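Local atomic coordinates of calcium uptake protein 2, mitochondrial (Homo sapiens, PDB entry 6LB7), a protein that binds calcium through EF-hand motifs and probably regulates calcium uptake by the mitochondrial calcium uniporter. Residues F35-E40 against T185-M190; D58-I63 against L158-F163; H102-M107 against K174-F179; D254-M259 against E310-L315. All coordinates share one frame; numbering follows the deposited sequence.

Interaction 1. Residues F35-E40 against T185-M190; sequences FSVMFE and TEIQEM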
# COMPACT_ATOMS: atom_id res chain seq x y z
N PHE B 35 2.85 -28.80 -4.10
CA PHE B 35 2.03 -29.35 -3.02
C PHE B 35 1.96 -28.41 -1.82
O PHE B 35 0.89 -28.24 -1.22
CB PHE B 35 2.58 -30.71 -2.58
CG PHE B 35 2.33 -31.82 -3.57
CD1 PHE B 35 1.61 -31.59 -4.73
CD2 PHE B 35 2.79 -33.09 -3.32
CE1 PHE B 35 1.37 -32.61 -5.63
CE2 PHE B 35 2.56 -34.11 -4.22
CZ PHE B 35 1.84 -33.86 -5.38
N SER B 36 3.07 -27.78 -1.45
CA SER B 36 3.05 -26.86 -0.33
C SER B 36 2.15 -25.65 -0.60
O SER B 36 1.66 -25.01 0.33
CB SER B 36 4.47 -26.41 0.00
OG SER B 36 4.89 -25.34 -0.83
N VAL B 37 1.91 -25.33 -1.87
CA VAL B 37 1.05 -24.20 -2.19
C VAL B 37 -0.42 -24.62 -2.14
O VAL B 37 -1.29 -23.85 -1.71
CB VAL B 37 1.46 -23.63 -3.56
CG1 VAL B 37 0.39 -22.72 -4.11
CG2 VAL B 37 2.80 -22.90 -3.45
N MET B 38 -0.73 -25.83 -2.58
CA MET B 38 -2.12 -26.25 -2.67
C MET B 38 -2.64 -26.79 -1.35
O MET B 38 -3.82 -26.60 -1.04
CB MET B 38 -2.27 -27.31 -3.76
CG MET B 38 -2.05 -26.76 -5.17
SD MET B 38 -2.77 -27.87 -6.37
CE MET B 38 -1.78 -29.34 -6.10
N PHE B 39 -1.79 -27.46 -0.57
CA PHE B 39 -2.21 -28.22 0.60
C PHE B 39 -1.59 -27.67 1.87
O PHE B 39 -0.48 -27.13 1.87
CB PHE B 39 -1.83 -29.70 0.47
CG PHE B 39 -2.27 -30.33 -0.83
CD1 PHE B 39 -3.62 -30.49 -1.11
CD2 PHE B 39 -1.35 -30.76 -1.76
CE1 PHE B 39 -4.03 -31.06 -2.31
CE2 PHE B 39 -1.76 -31.32 -2.96
CZ PHE B 39 -3.10 -31.48 -3.23
N GLU B 40 -2.26 -27.90 2.99
CA GLU B 40 -1.67 -27.51 4.29
C GLU B 40 -0.78 -28.66 4.71
O GLU B 40 0.29 -28.38 5.17
CB GLU B 40 -2.74 -27.26 5.33
CG GLU B 40 -3.75 -26.26 4.88
CD GLU B 40 -4.56 -25.75 6.04
OE1 GLU B 40 -3.97 -25.10 6.90
OE2 GLU B 40 -5.77 -26.02 6.07
N THR B 185 -0.51 -18.62 -13.45
CA THR B 185 -1.36 -19.46 -14.29
C THR B 185 -1.25 -20.94 -13.92
O THR B 185 -2.25 -21.66 -13.82
CB THR B 185 -1.02 -19.27 -15.77
OG1 THR B 185 -1.20 -17.90 -16.11
CG2 THR B 185 -1.93 -20.12 -16.65
N GLU B 186 -0.02 -21.42 -13.70
CA GLU B 186 0.17 -22.83 -13.39
C GLU B 186 -0.53 -23.22 -12.08
O GLU B 186 -1.19 -24.27 -12.03
CB GLU B 186 1.66 -23.17 -13.34
CG GLU B 186 1.91 -24.61 -12.94
CD GLU B 186 3.21 -25.18 -13.52
OE1 GLU B 186 4.24 -24.48 -13.57
OE2 GLU B 186 3.19 -26.34 -13.94
N ILE B 187 -0.41 -22.41 -11.02
CA ILE B 187 -1.13 -22.70 -9.78
C ILE B 187 -2.63 -22.70 -10.02
O ILE B 187 -3.36 -23.54 -9.48
CB ILE B 187 -0.78 -21.70 -8.65
CG1 ILE B 187 0.72 -21.67 -8.34
CG2 ILE B 187 -1.63 -22.01 -7.36
CD1 ILE B 187 1.35 -23.02 -8.25
N GLN B 188 -3.12 -21.72 -10.79
CA GLN B 188 -4.57 -21.74 -10.98
C GLN B 188 -4.99 -22.96 -11.80
O GLN B 188 -5.97 -23.64 -11.48
CB GLN B 188 -5.06 -20.45 -11.65
CG GLN B 188 -4.75 -19.13 -10.90
CD GLN B 188 -4.59 -17.93 -11.83
OE1 GLN B 188 -4.68 -18.04 -12.99
NE2 GLN B 188 -4.35 -16.79 -11.32
N GLU B 189 -4.24 -23.38 -12.82
CA GLU B 189 -4.68 -24.55 -13.58
C GLU B 189 -4.60 -25.81 -12.73
O GLU B 189 -5.46 -26.69 -12.83
CB GLU B 189 -3.83 -24.70 -14.85
CG GLU B 189 -4.13 -23.62 -15.90
CD GLU B 189 -3.26 -23.72 -17.14
OE1 GLU B 189 -2.36 -24.56 -17.19
OE2 GLU B 189 -3.50 -22.91 -18.06
N MET B 190 -3.58 -25.91 -11.89
CA MET B 190 -3.45 -27.11 -11.08
C MET B 190 -4.55 -27.18 -10.02
O MET B 190 -5.16 -28.23 -9.81
CB MET B 190 -2.08 -27.14 -10.45
CG MET B 190 -1.77 -28.40 -9.74
SD MET B 190 -0.01 -28.44 -9.40
CE MET B 190 0.20 -30.20 -9.18
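F35 makes a light touch with M190: its ring atom CE1 lies 4.4 Å from M190 CE, and the methyl sits at the edge of the ring, near its plane. F17 of helix 11-17 packs on F35 as well. Further along, V37 points directly at the partner helix. Its CG1, set anti to the backbone N (chi1 165°), touches I187 CG2 at 3.9 Å, the two branched side chains crossing at about a right angle. L94 of helix 84-94 packs on both, so the pair belongs to a three-helix apolar cluster. M38 contributes most. A bend at chi3 (-64°) swings its methyl round, and two of its atoms then lie against M190: SD is 3.6 Å from M190 CG, while CE is 3.8 Å from M190 CE. The chain of M190 is extended beyond CG and lies across M38 at about a right angle. With an alanine in place of M190, the sulfur and methyl of M38 would probably lose the chain they rest on, opening a gap that reaches the ring edge of F35. Just beyond M38 the backbone leaves the helix at F39, so the last turn of helix 30-38 presses on helix 173-196, a thioether-rich apolar junction joining what is probably the N-terminal domain to the long helix that runs out of the EF-hand region, as in MICU-family proteins.

Interaction 2. Residues D58-I63 against L158-F163; sequences DTLSGI and LQMRFF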
# COMPACT_ATOMS: atom_id res chain seq x y z
N ASP B 58 23.06 -33.98 -11.53
CA ASP B 58 22.15 -34.91 -12.18
C ASP B 58 20.73 -34.36 -12.12
O ASP B 58 20.02 -34.34 -13.13
CB ASP B 58 22.21 -36.29 -11.54
CG ASP B 58 23.54 -36.96 -11.71
OD1 ASP B 58 24.37 -36.47 -12.52
OD2 ASP B 58 23.75 -37.99 -11.04
N THR B 59 20.32 -33.88 -10.95
CA THR B 59 18.95 -33.39 -10.81
C THR B 59 18.75 -32.05 -11.51
O THR B 59 17.62 -31.67 -11.80
CB THR B 59 18.58 -33.30 -9.33
OG1 THR B 59 18.64 -34.57 -8.75
CG2 THR B 59 17.20 -32.77 -9.16
N LEU B 60 19.83 -31.33 -11.84
CA LEU B 60 19.62 -30.04 -12.48
C LEU B 60 19.73 -30.12 -13.99
O LEU B 60 19.03 -29.39 -14.69
CB LEU B 60 20.60 -28.99 -11.93
CG LEU B 60 20.23 -28.53 -10.52
CD1 LEU B 60 21.13 -27.39 -10.04
CD2 LEU B 60 18.75 -28.12 -10.44
N SER B 61 20.58 -31.00 -14.51
CA SER B 61 20.73 -31.14 -15.96
C SER B 61 19.49 -31.80 -16.55
O SER B 61 19.20 -32.96 -16.25
CB SER B 61 21.97 -31.97 -16.30
OG SER B 61 23.15 -31.19 -16.26
N GLY B 62 18.77 -31.09 -17.40
CA GLY B 62 17.51 -31.66 -17.84
C GLY B 62 16.39 -30.65 -17.87
O GLY B 62 15.33 -30.92 -18.44
N ILE B 63 16.63 -29.47 -17.30
CA ILE B 63 15.73 -28.34 -17.41
C ILE B 63 15.48 -27.96 -18.87
O ILE B 63 14.67 -27.07 -19.14
CB ILE B 63 16.30 -27.14 -16.61
CG1 ILE B 63 15.18 -26.24 -16.10
CG2 ILE B 63 17.30 -26.34 -17.45
CD1 ILE B 63 15.67 -24.98 -15.40
N LEU B 158 15.81 -22.57 -10.42
CA LEU B 158 15.59 -21.18 -10.84
C LEU B 158 16.89 -20.53 -11.32
O LEU B 158 16.90 -19.79 -12.31
CB LEU B 158 14.97 -20.36 -9.70
CG LEU B 158 13.50 -20.59 -9.34
CD1 LEU B 158 13.00 -19.47 -8.44
CD2 LEU B 158 12.61 -20.71 -10.61
N GLN B 159 17.99 -20.75 -10.62
CA GLN B 159 19.23 -20.13 -11.06
C GLN B 159 19.65 -20.66 -12.44
O GLN B 159 20.15 -19.90 -13.27
CB GLN B 159 20.33 -20.35 -10.03
CG GLN B 159 20.06 -19.65 -8.72
CD GLN B 159 21.21 -19.77 -7.76
OE1 GLN B 159 22.02 -18.86 -7.63
NE2 GLN B 159 21.30 -20.91 -7.09
N MET B 160 19.40 -21.95 -12.70
CA MET B 160 19.62 -22.51 -14.04
C MET B 160 18.73 -21.84 -15.08
O MET B 160 19.21 -21.41 -16.13
CB MET B 160 19.33 -24.01 -14.03
CG MET B 160 20.23 -24.82 -13.15
SD MET B 160 21.80 -25.05 -13.98
CE MET B 160 21.25 -25.17 -15.68
N ARG B 161 17.42 -21.81 -14.81
CA ARG B 161 16.47 -21.25 -15.76
C ARG B 161 16.78 -19.79 -16.06
O ARG B 161 16.69 -19.35 -17.21
CB ARG B 161 15.06 -21.41 -15.19
CG ARG B 161 13.99 -20.57 -15.79
CD ARG B 161 13.64 -20.93 -17.17
NE ARG B 161 12.34 -21.01 -17.35
CZ ARG B 161 11.73 -20.29 -18.09
NH1 ARG B 161 12.30 -19.43 -18.71
NH2 ARG B 161 10.54 -20.43 -18.19
N PHE B 162 17.19 -19.02 -15.05
CA PHE B 162 17.38 -17.59 -15.21
C PHE B 162 18.78 -17.25 -15.70
O PHE B 162 18.94 -16.34 -16.52
CB PHE B 162 17.11 -16.86 -13.88
CG PHE B 162 15.66 -16.92 -13.42
CD1 PHE B 162 14.63 -17.12 -14.34
CD2 PHE B 162 15.33 -16.77 -12.07
CE1 PHE B 162 13.30 -17.19 -13.93
CE2 PHE B 162 13.99 -16.83 -11.65
CZ PHE B 162 12.98 -17.04 -12.58
N PHE B 163 19.81 -17.95 -15.23
CA PHE B 163 21.18 -17.52 -15.45
C PHE B 163 22.14 -18.55 -16.05
O PHE B 163 23.31 -18.23 -16.24
CB PHE B 163 21.78 -17.00 -14.12
CG PHE B 163 20.83 -16.14 -13.33
CD1 PHE B 163 20.41 -16.53 -12.06
CD2 PHE B 163 20.32 -14.97 -13.86
CE1 PHE B 163 19.53 -15.73 -11.33
CE2 PHE B 163 19.43 -14.18 -13.14
CZ PHE B 163 19.03 -14.56 -11.87
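I63 carries the closer half of this contact, and it does so with its outermost methyl. CD1 comes to 3.6 Å from R161 CB and 4.0 Å from M160 CB, resting against the root of two successive side chains and the backbone between them. The reach comes from torsions: a chi1 of -151° turns CG1 away from the backbone N and the chain stays extended at chi2, which sends CD1 straight at helix 157-163. I63 and the preceding G62 are poorly ordered, however, so the exact fit deserves caution. L60 makes the second touch, CD1 to M160 CG at 4.1 Å, its side chain running obliquely across that of the methionine. M160, bent at both chi2 and chi3, thus meets one partner with CB and the other with CG.

In the next shell, N155 packs on both L60 and M160. Of its side chain, R161 offers CB to I63; the guanidinium goes elsewhere, to a cation-pi contact with F72. Between L60 and I63 the chain leaves its helix at S61 and turns at G62, where phi is positive (137°) and a CB would press on the preceding carbonyl O; this turn brings I63 round to the same partner. On the other side of helix 157-163, F162 sets its ring edge-to-face with F179. Helix 157-163, strand 171-172 and helix 173-196 follow one another as in an EF-hand, and the contact joins what is probably the entering helix of that hand to the end of helix 53-60, in what is probably the N-terminal domain.

Interaction 3. Residues H102-M107 against K174-F179; sequences HVAFKM and KEFRRF
F176 brings helix 173-196 up to helix 99-108, offering one face of its ring to F105 and its far edge to A104. At the root of the ring, F176 CG lies 3.7 Å from F105 CD1, the leading edge atom of the opposing phenyl. The two rings form an edge-to-face pair, centroids 5.4 Å apart and planes at 67°, with F105 supplying the edge. Farther out, F105 CB sits over the same face, 4.1 Å from the centroid of the F176 ring and 24° off its normal, in a CH-pi contact. The outermost atom, F176 CZ, reaches A104 CB at 4.0 Å, with that methyl near the ring plane. Both phenylalanines have CG anti to the backbone N (F176 chi1 176°), which sends each ring across the gap between the helices. I116, in the short strand within the calcium loop, packs on both. A leucine in place of F176 has no aromatic face, and the edge of F105 would probably be left without its pi partner and freer to shift.

F105 also meets Y173 edge-to-face, and its side chain lies about 7 Å from the calcium ion held by D109, D111, N113, M115 and E120, while its neighbour K106 pairs with D109 by a salt bridge. No hydrogen bond crosses between the two segments: their cohesion is aromatic and apolar, which implies that on this side helix 99-108, leading into the calcium loop, is probably held by ring shape and weak ring electrostatics, with no directional polar bond.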
# COMPACT_ATOMS: atom_id res chain seq x y z
N HIS B 102 6.70 -5.70 -12.28
CA HIS B 102 7.80 -4.82 -12.68
C HIS B 102 8.51 -4.26 -11.45
O HIS B 102 9.74 -4.10 -11.45
CB HIS B 102 7.29 -3.70 -13.59
CG HIS B 102 8.39 -2.98 -14.31
ND1 HIS B 102 8.59 -1.62 -14.21
CD2 HIS B 102 9.37 -3.44 -15.12
CE1 HIS B 102 9.63 -1.27 -14.93
NE2 HIS B 102 10.13 -2.36 -15.50
N VAL B 103 7.74 -3.94 -10.42
CA VAL B 103 8.29 -3.54 -9.12
C VAL B 103 9.23 -4.61 -8.59
O VAL B 103 10.35 -4.31 -8.16
CB VAL B 103 7.14 -3.27 -8.14
CG1 VAL B 103 7.65 -3.20 -6.71
CG2 VAL B 103 6.39 -2.00 -8.54
N ALA B 104 8.80 -5.87 -8.59
CA ALA B 104 9.67 -6.93 -8.11
C ALA B 104 10.94 -7.02 -8.95
O ALA B 104 12.03 -7.25 -8.41
CB ALA B 104 8.95 -8.28 -8.12
N PHE B 105 10.81 -6.86 -10.27
CA PHE B 105 11.97 -6.90 -11.14
C PHE B 105 12.94 -5.77 -10.80
O PHE B 105 14.14 -5.99 -10.62
CB PHE B 105 11.51 -6.81 -12.61
CG PHE B 105 12.64 -6.81 -13.61
CD1 PHE B 105 13.18 -8.00 -14.07
CD2 PHE B 105 13.15 -5.61 -14.11
CE1 PHE B 105 14.22 -8.01 -15.00
CE2 PHE B 105 14.19 -5.60 -15.04
CZ PHE B 105 14.73 -6.80 -15.48
N LYS B 106 12.40 -4.55 -10.67
CA LYS B 106 13.25 -3.39 -10.45
C LYS B 106 13.85 -3.39 -9.05
O LYS B 106 14.94 -2.82 -8.85
CB LYS B 106 12.45 -2.10 -10.68
CG LYS B 106 12.09 -1.84 -12.15
CD LYS B 106 13.32 -1.93 -13.08
CE LYS B 106 14.30 -0.73 -12.94
NZ LYS B 106 15.65 -1.01 -13.56
N MET B 107 13.18 -4.03 -8.08
CA MET B 107 13.77 -4.17 -6.74
C MET B 107 15.05 -4.99 -6.78
O MET B 107 16.00 -4.72 -6.05
CB MET B 107 12.77 -4.82 -5.77
CG MET B 107 11.68 -3.89 -5.26
SD MET B 107 12.38 -2.54 -4.29
CE MET B 107 12.96 -3.41 -2.84
N LYS B 174 11.12 -9.09 -19.85
CA LYS B 174 10.03 -9.80 -20.50
C LYS B 174 10.08 -11.30 -20.20
O LYS B 174 9.03 -11.93 -20.07
CB LYS B 174 10.00 -9.51 -22.00
CG LYS B 174 10.75 -10.43 -22.89
CD LYS B 174 10.61 -9.96 -24.35
CE LYS B 174 11.42 -10.82 -25.31
NZ LYS B 174 11.45 -10.31 -26.70
N GLU B 175 11.28 -11.87 -20.03
CA GLU B 175 11.19 -13.26 -19.59
C GLU B 175 10.96 -13.36 -18.08
O GLU B 175 10.29 -14.29 -17.62
CB GLU B 175 12.46 -14.04 -19.93
CG GLU B 175 12.78 -14.33 -21.34
CD GLU B 175 12.68 -13.15 -22.25
OE1 GLU B 175 11.92 -13.17 -23.11
OE2 GLU B 175 13.35 -12.21 -22.11
N PHE B 176 11.29 -12.36 -17.26
CA PHE B 176 10.90 -12.37 -15.85
C PHE B 176 9.38 -12.29 -15.72
O PHE B 176 8.76 -13.09 -15.01
CB PHE B 176 11.58 -11.21 -15.12
CG PHE B 176 11.18 -11.04 -13.66
CD1 PHE B 176 11.98 -11.56 -12.65
CD2 PHE B 176 10.05 -10.31 -13.30
CE1 PHE B 176 11.66 -11.37 -11.30
CE2 PHE B 176 9.71 -10.12 -11.95
CZ PHE B 176 10.52 -10.65 -10.95
N ARG B 177 8.76 -11.33 -16.43
CA ARG B 177 7.32 -11.14 -16.38
C ARG B 177 6.57 -12.39 -16.83
O ARG B 177 5.57 -12.77 -16.23
CB ARG B 177 6.92 -9.95 -17.25
CG ARG B 177 5.40 -9.79 -17.41
CD ARG B 177 4.99 -8.64 -18.36
NE ARG B 177 5.74 -8.68 -19.61
CZ ARG B 177 5.46 -9.49 -20.64
NH1 ARG B 177 4.42 -10.33 -20.58
NH2 ARG B 177 6.20 -9.45 -21.73
N ARG B 178 7.03 -13.01 -17.92
CA ARG B 178 6.34 -14.18 -18.46
C ARG B 178 6.41 -15.36 -17.49
O ARG B 178 5.45 -16.13 -17.36
CB ARG B 178 6.96 -14.53 -19.82
CG ARG B 178 6.33 -15.65 -20.51
CD ARG B 178 6.83 -15.79 -21.94
NE ARG B 178 6.29 -14.86 -22.76
CZ ARG B 178 5.15 -14.90 -23.19
NH1 ARG B 178 4.43 -15.83 -22.87
NH2 ARG B 178 4.73 -14.02 -23.93
N PHE B 179 7.56 -15.54 -16.84
CA PHE B 179 7.70 -16.59 -15.84
C PHE B 179 6.73 -16.39 -14.67
O PHE B 179 6.09 -17.35 -14.22
CB PHE B 179 9.14 -16.64 -15.33
CG PHE B 179 9.41 -17.81 -14.42
CD1 PHE B 179 9.25 -17.69 -13.05
CD2 PHE B 179 9.79 -19.03 -14.95
CE1 PHE B 179 9.47 -18.77 -12.21
CE2 PHE B 179 10.03 -20.11 -14.11
CZ PHE B 179 9.86 -19.97 -12.74

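Interaction 4. Residues D254-M259 against E310-L315; sequences DFAIAM and EFLGVL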
# COMPACT_ATOMS: atom_id res chain seq x y z
N ASP B 254 -7.44 -2.84 -2.85
CA ASP B 254 -8.40 -1.88 -3.37
C ASP B 254 -9.83 -2.36 -3.14
O ASP B 254 -10.73 -1.55 -2.89
CB ASP B 254 -8.15 -1.65 -4.85
CG ASP B 254 -6.85 -0.89 -5.11
OD1 ASP B 254 -6.21 -0.47 -4.12
OD2 ASP B 254 -6.48 -0.69 -6.29
N PHE B 255 -10.07 -3.67 -3.20
CA PHE B 255 -11.42 -4.17 -2.97
C PHE B 255 -11.87 -3.90 -1.55
O PHE B 255 -13.03 -3.53 -1.31
CB PHE B 255 -11.51 -5.66 -3.29
CG PHE B 255 -12.89 -6.23 -3.07
CD1 PHE B 255 -13.17 -6.94 -1.90
CD2 PHE B 255 -13.91 -6.02 -4.00
CE1 PHE B 255 -14.44 -7.45 -1.68
CE2 PHE B 255 -15.18 -6.54 -3.79
CZ PHE B 255 -15.45 -7.25 -2.62
N ALA B 256 -10.98 -4.09 -0.57
CA ALA B 256 -11.35 -3.84 0.83
C ALA B 256 -11.61 -2.35 1.08
O ALA B 256 -12.49 -2.00 1.88
CB ALA B 256 -10.27 -4.36 1.77
N ILE B 257 -10.83 -1.47 0.44
CA ILE B 257 -11.09 -0.04 0.55
C ILE B 257 -12.46 0.30 -0.01
O ILE B 257 -13.21 1.09 0.57
CB ILE B 257 -9.98 0.77 -0.17
CG1 ILE B 257 -8.67 0.74 0.63
CG2 ILE B 257 -10.44 2.22 -0.40
CD1 ILE B 257 -7.42 1.02 -0.22
N ALA B 258 -12.81 -0.29 -1.16
CA ALA B 258 -14.13 -0.04 -1.72
C ALA B 258 -15.22 -0.57 -0.79
O ALA B 258 -16.21 0.13 -0.53
CB ALA B 258 -14.23 -0.67 -3.10
N MET B 259 -15.02 -1.77 -0.22
CA MET B 259 -16.00 -2.31 0.73
C MET B 259 -16.17 -1.39 1.93
O MET B 259 -17.29 -1.19 2.41
CB MET B 259 -15.59 -3.71 1.19
CG MET B 259 -15.80 -4.81 0.14
SD MET B 259 -17.52 -4.90 -0.41
CE MET B 259 -17.38 -4.28 -2.07
N GLU B 310 -16.98 -10.99 6.20
CA GLU B 310 -16.71 -12.42 6.27
C GLU B 310 -16.15 -12.93 4.95
O GLU B 310 -15.21 -13.74 4.94
CB GLU B 310 -17.96 -13.19 6.66
CG GLU B 310 -18.30 -13.11 8.14
CD GLU B 310 -19.19 -11.93 8.48
OE1 GLU B 310 -19.27 -10.96 7.67
OE2 GLU B 310 -19.83 -11.97 9.56
N PHE B 311 -16.68 -12.45 3.82
CA PHE B 311 -16.13 -12.80 2.51
C PHE B 311 -14.65 -12.44 2.45
O PHE B 311 -13.80 -13.29 2.15
CB PHE B 311 -16.93 -12.09 1.42
CG PHE B 311 -16.39 -12.28 0.02
CD1 PHE B 311 -16.19 -13.55 -0.50
CD2 PHE B 311 -16.13 -11.18 -0.78
CE1 PHE B 311 -15.72 -13.72 -1.79
CE2 PHE B 311 -15.66 -11.34 -2.07
CZ PHE B 311 -15.45 -12.61 -2.58
N LEU B 312 -14.32 -11.18 2.76
CA LEU B 312 -12.94 -10.71 2.78
C LEU B 312 -12.06 -11.56 3.69
O LEU B 312 -10.89 -11.82 3.38
CB LEU B 312 -12.93 -9.25 3.21
CG LEU B 312 -11.63 -8.51 2.96
CD1 LEU B 312 -11.36 -8.42 1.45
CD2 LEU B 312 -11.69 -7.13 3.60
N GLY B 313 -12.60 -12.01 4.83
CA GLY B 313 -11.84 -12.89 5.68
C GLY B 313 -11.47 -14.20 5.01
O GLY B 313 -10.32 -14.64 5.09
N VAL B 314 -12.43 -14.83 4.33
CA VAL B 314 -12.15 -16.09 3.62
C VAL B 314 -11.15 -15.85 2.49
O VAL B 314 -10.26 -16.67 2.25
CB VAL B 314 -13.46 -16.72 3.12
CG1 VAL B 314 -13.19 -17.89 2.15
CG2 VAL B 314 -14.33 -17.18 4.30
N LEU B 315 -11.30 -14.74 1.77
CA LEU B 315 -10.35 -14.39 0.72
C LEU B 315 -8.95 -14.25 1.28
O LEU B 315 -7.97 -14.70 0.67
CB LEU B 315 -10.77 -13.08 0.04
CG LEU B 315 -11.99 -13.16 -0.88
CD1 LEU B 315 -12.17 -11.84 -1.61
CD2 LEU B 315 -11.82 -14.30 -1.86
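L312 is the principal bump here, and its forked end sits in a shallow hollow beside A256 and F255. One prong, CD2, presses on A256 CB at 3.6 Å; the other, CD1, rests 4.1 Å from F255 CD1, at the edge of that ring and near its plane. A chi1 of -166° swings CG of L312 away from its own backbone N and carries the fork to helix 252-264. The small methyl of A256 is what makes the hollow. F255 is the answering bump: its side chain slides past L312 in the opposite direction and arrives at F311, where F255 CE1 is 4.1 Å from F311 CE2. The approach is at the edge of the F311 ring, and the two side chains cross at about a right angle. L315, one turn on, lays its CD1 over a face of F311.

The helical segments 254-259 and 310-315 run nearly antiparallel (168°), their axes 11.4 Å apart at closest approach, a spacing bridged by L312 and the two phenylalanines. F248 and F274 each meet F255 edge-to-face, extending the aromatic cluster. With only hydrocarbon surfaces meeting and no hydrogen bond between the segments, the contact depends on dispersion and the exclusion of water.

In the fold
Interaction 1 is buried and lies nearest the centre of the chain; interaction 3 is also buried but farther out, and interactions 2 and 4 are only partly covered. Interactions 2 and 3 touch through F179, while interaction 1 is tied to interaction 3 by the shared helix 173-196 without contact. Interaction 4 stands apart among the C-terminal helices, about 11 Å at nearest atoms from interaction 1, its nearest neighbour. All four lack hydrogen bonds between their segments, yet their materials differ: thioethers in interaction 1, aliphatic methyls in interaction 2, a true edge-to-face pair beside the calcium loop in interaction 3, and a leucine between alanine and phenylalanine, with a second ring contact alongside, in interaction 4.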